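Local atomic coordinates of universal stress protein (Pseudomonas aeruginosa UCBPP-PA14, PDB entry 7MQ5), a protein that is of unknown function but belongs to the universal stress protein family, whose members probably help bacteria withstand adverse conditions. Residues H37-V42 with S66-Q71. Residues are numbered along the deposited sequence; the frame is centred on the assembly and turned at random.
Sequences HLHLLV and SVSTNQ
His37 reaches the neighbouring strand through both ring nitrogens: ND1 hydrogen-bonds Ser66 OG at 2.7 Å and NE2 hydrogen-bonds Ser68 OG at 2.8 Å, both nearly straight (167°), with the hydroxyls at the ring edge. Histidine suits this place because its two nitrogens can meet two serines at once; CG anti to the backbone N (chi1 178°) carries the ring across, CE1 3.4 Å from Val67 C. Leu38 N bonds Ser66 O and its O accepts from Ser68 N, while its side chain packs on helix 22-34. His39 shares a face with Ser68, Leu41 and Asn70; its ND1 hydrogen-bonds Ser68 OG at 2.7 Å. A hydroxyl can both donate and accept, and at chi1 57° this one stands between the two histidines. His39 NE2 bonds Glu84, which also takes Asn70 ND2. Leu40, on Leu38's face, sets CG 4.0 Å from Val67 CG1 and CB 4.0 Å from Thr69 CG2; such branched side chains suit packing against helix 50-62, where Leu40 and Val67 touch Leu60 and Thr69 touches Ala57. Leu40 N and O continue the ladder to Ser68 O and Asn70 N, and Val42 N closes it on Asn70 O. Parallel strands 37-43 and 67-72, joined through helix 50-62, form a beta-alpha-beta crossover at one sheet edge, as in the Rossmann-like fold of universal stress proteins.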
loop_
_atom_site.group_PDB
_atom_site.type_symbol
_atom_site.label_atom_id
_atom_site.label_comp_id
_atom_site.label_asym_id
_atom_site.label_seq_id
_atom_site.Cartn_x
_atom_site.Cartn_y
_atom_site.Cartn_z
ATOM N N HIS A 37 -16.036 -7.347 -0.718
ATOM C CA HIS A 37 -16.046 -8.666 -0.054
ATOM C C HIS A 37 -14.740 -8.811 0.730
ATOM O O HIS A 37 -13.699 -8.311 0.267
ATOM C CB HIS A 37 -16.152 -9.749 -1.120
ATOM C CG HIS A 37 -16.110 -11.113 -0.539
ATOM N ND1 HIS A 37 -17.219 -11.703 0.036
ATOM C CD2 HIS A 37 -15.095 -11.988 -0.410
ATOM C CE1 HIS A 37 -16.867 -12.887 0.500
ATOM N NE2 HIS A 37 -15.574 -13.087 0.242
ATOM N N LEU A 38 -14.812 -9.444 1.896
ATOM C CA LEU A 38 -13.611 -9.756 2.698
ATOM C C LEU A 38 -13.360 -11.261 2.676
ATOM O O LEU A 38 -14.260 -12.029 3.085
ATOM C CB LEU A 38 -13.801 -9.302 4.146
ATOM C CG LEU A 38 -14.090 -7.813 4.339
ATOM C CD1 LEU A 38 -14.187 -7.487 5.826
ATOM C CD2 LEU A 38 -13.031 -6.944 3.668
ATOM N N HIS A 39 -12.171 -11.669 2.232
ATOM C CA HIS A 39 -11.736 -13.082 2.336
ATOM C C HIS A 39 -10.669 -13.161 3.422
ATOM O O HIS A 39 -9.582 -12.579 3.261
ATOM C CB HIS A 39 -11.235 -13.608 1.001
ATOM C CG HIS A 39 -10.881 -15.054 1.073
ATOM N ND1 HIS A 39 -11.848 -16.029 1.204
ATOM C CD2 HIS A 39 -9.690 -15.690 1.040
ATOM C CE1 HIS A 39 -11.254 -17.206 1.238
ATOM N NE2 HIS A 39 -9.934 -17.024 1.140
ATOM N N LEU A 40 -10.989 -13.846 4.513
ATOM C CA LEU A 40 -10.062 -13.958 5.661
ATOM C C LEU A 40 -9.219 -15.221 5.505
ATOM O O LEU A 40 -9.794 -16.320 5.384
ATOM C CB LEU A 40 -10.852 -14.008 6.970
ATOM C CG LEU A 40 -11.989 -13.001 7.133
ATOM C CD1 LEU A 40 -12.597 -13.097 8.523
ATOM C CD2 LEU A 40 -11.535 -11.583 6.842
ATOM N N LEU A 41 -7.907 -15.067 5.582
ATOM C CA LEU A 41 -6.987 -16.203 5.369
ATOM C C LEU A 41 -6.085 -16.385 6.583
ATOM O O LEU A 41 -5.427 -15.416 6.998
ATOM C CB LEU A 41 -6.134 -15.935 4.126
ATOM C CG LEU A 41 -4.968 -16.897 3.893
ATOM C CD1 LEU A 41 -5.476 -18.293 3.549
ATOM C CD2 LEU A 41 -4.025 -16.368 2.818
ATOM N N VAL A 42 -6.033 -17.614 7.093
ATOM C CA VAL A 42 -5.007 -18.000 8.100
ATOM C C VAL A 42 -4.009 -18.910 7.379
ATOM O O VAL A 42 -4.441 -19.910 6.796
ATOM C CB VAL A 42 -5.605 -18.682 9.342
ATOM C CG1 VAL A 42 -4.500 -19.205 10.249
ATOM C CG2 VAL A 42 -6.530 -17.748 10.100
ATOM N N SER A 66 -19.863 -8.860 3.607
ATOM C CA SER A 66 -19.781 -10.079 2.769
ATOM C C SER A 66 -18.436 -10.733 3.118
ATOM O O SER A 66 -17.404 -10.057 2.967
ATOM C CB SER A 66 -19.876 -9.724 1.316
ATOM O OG SER A 66 -19.742 -10.871 0.488
ATOM N N VAL A 67 -18.456 -11.974 3.608
ATOM C CA VAL A 67 -17.215 -12.606 4.135
ATOM C C VAL A 67 -17.102 -14.067 3.712
ATOM O O VAL A 67 -18.100 -14.796 3.736
ATOM C CB VAL A 67 -17.194 -12.539 5.674
ATOM C CG1 VAL A 67 -15.872 -13.037 6.245
ATOM C CG2 VAL A 67 -17.518 -11.151 6.193
ATOM N N SER A 68 -15.885 -14.478 3.392
ATOM C CA SER A 68 -15.515 -15.902 3.204
ATOM C C SER A 68 -14.214 -16.107 3.980
ATOM O O SER A 68 -13.532 -15.117 4.318
ATOM C CB SER A 68 -15.400 -16.320 1.756
ATOM O OG SER A 68 -14.463 -15.527 1.053
ATOM N N THR A 69 -13.904 -17.351 4.302
ATOM C CA THR A 69 -12.695 -17.647 5.101
ATOM C C THR A 69 -12.017 -18.897 4.554
ATOM O O THR A 69 -12.677 -19.750 3.910
ATOM C CB THR A 69 -13.011 -17.885 6.590
ATOM O OG1 THR A 69 -13.753 -19.096 6.741
ATOM C CG2 THR A 69 -13.786 -16.763 7.240
ATOM N N ASN A 70 -10.739 -19.010 4.860
ATOM C CA ASN A 70 -10.007 -20.234 4.512
ATOM C C ASN A 70 -8.728 -20.322 5.338
ATOM O O ASN A 70 -8.184 -19.298 5.746
ATOM C CB ASN A 70 -9.650 -20.289 3.028
ATOM C CG ASN A 70 -9.203 -21.665 2.584
ATOM O OD1 ASN A 70 -9.688 -22.684 3.078
ATOM N ND2 ASN A 70 -8.297 -21.702 1.628
ATOM N N GLN A 71 -8.299 -21.550 5.559
ATOM C CA GLN A 71 -6.992 -21.843 6.160
ATOM C C GLN A 71 -6.212 -22.611 5.096
ATOM O O GLN A 71 -6.772 -23.548 4.516
ATOM C CB GLN A 71 -7.136 -22.648 7.443
ATOM C CG GLN A 71 -5.794 -22.984 8.056
ATOM C CD GLN A 71 -5.902 -23.701 9.376
ATOM O OE1 GLN A 71 -6.977 -23.780 9.976
ATOM N NE2 GLN A 71 -4.772 -24.211 9.841
#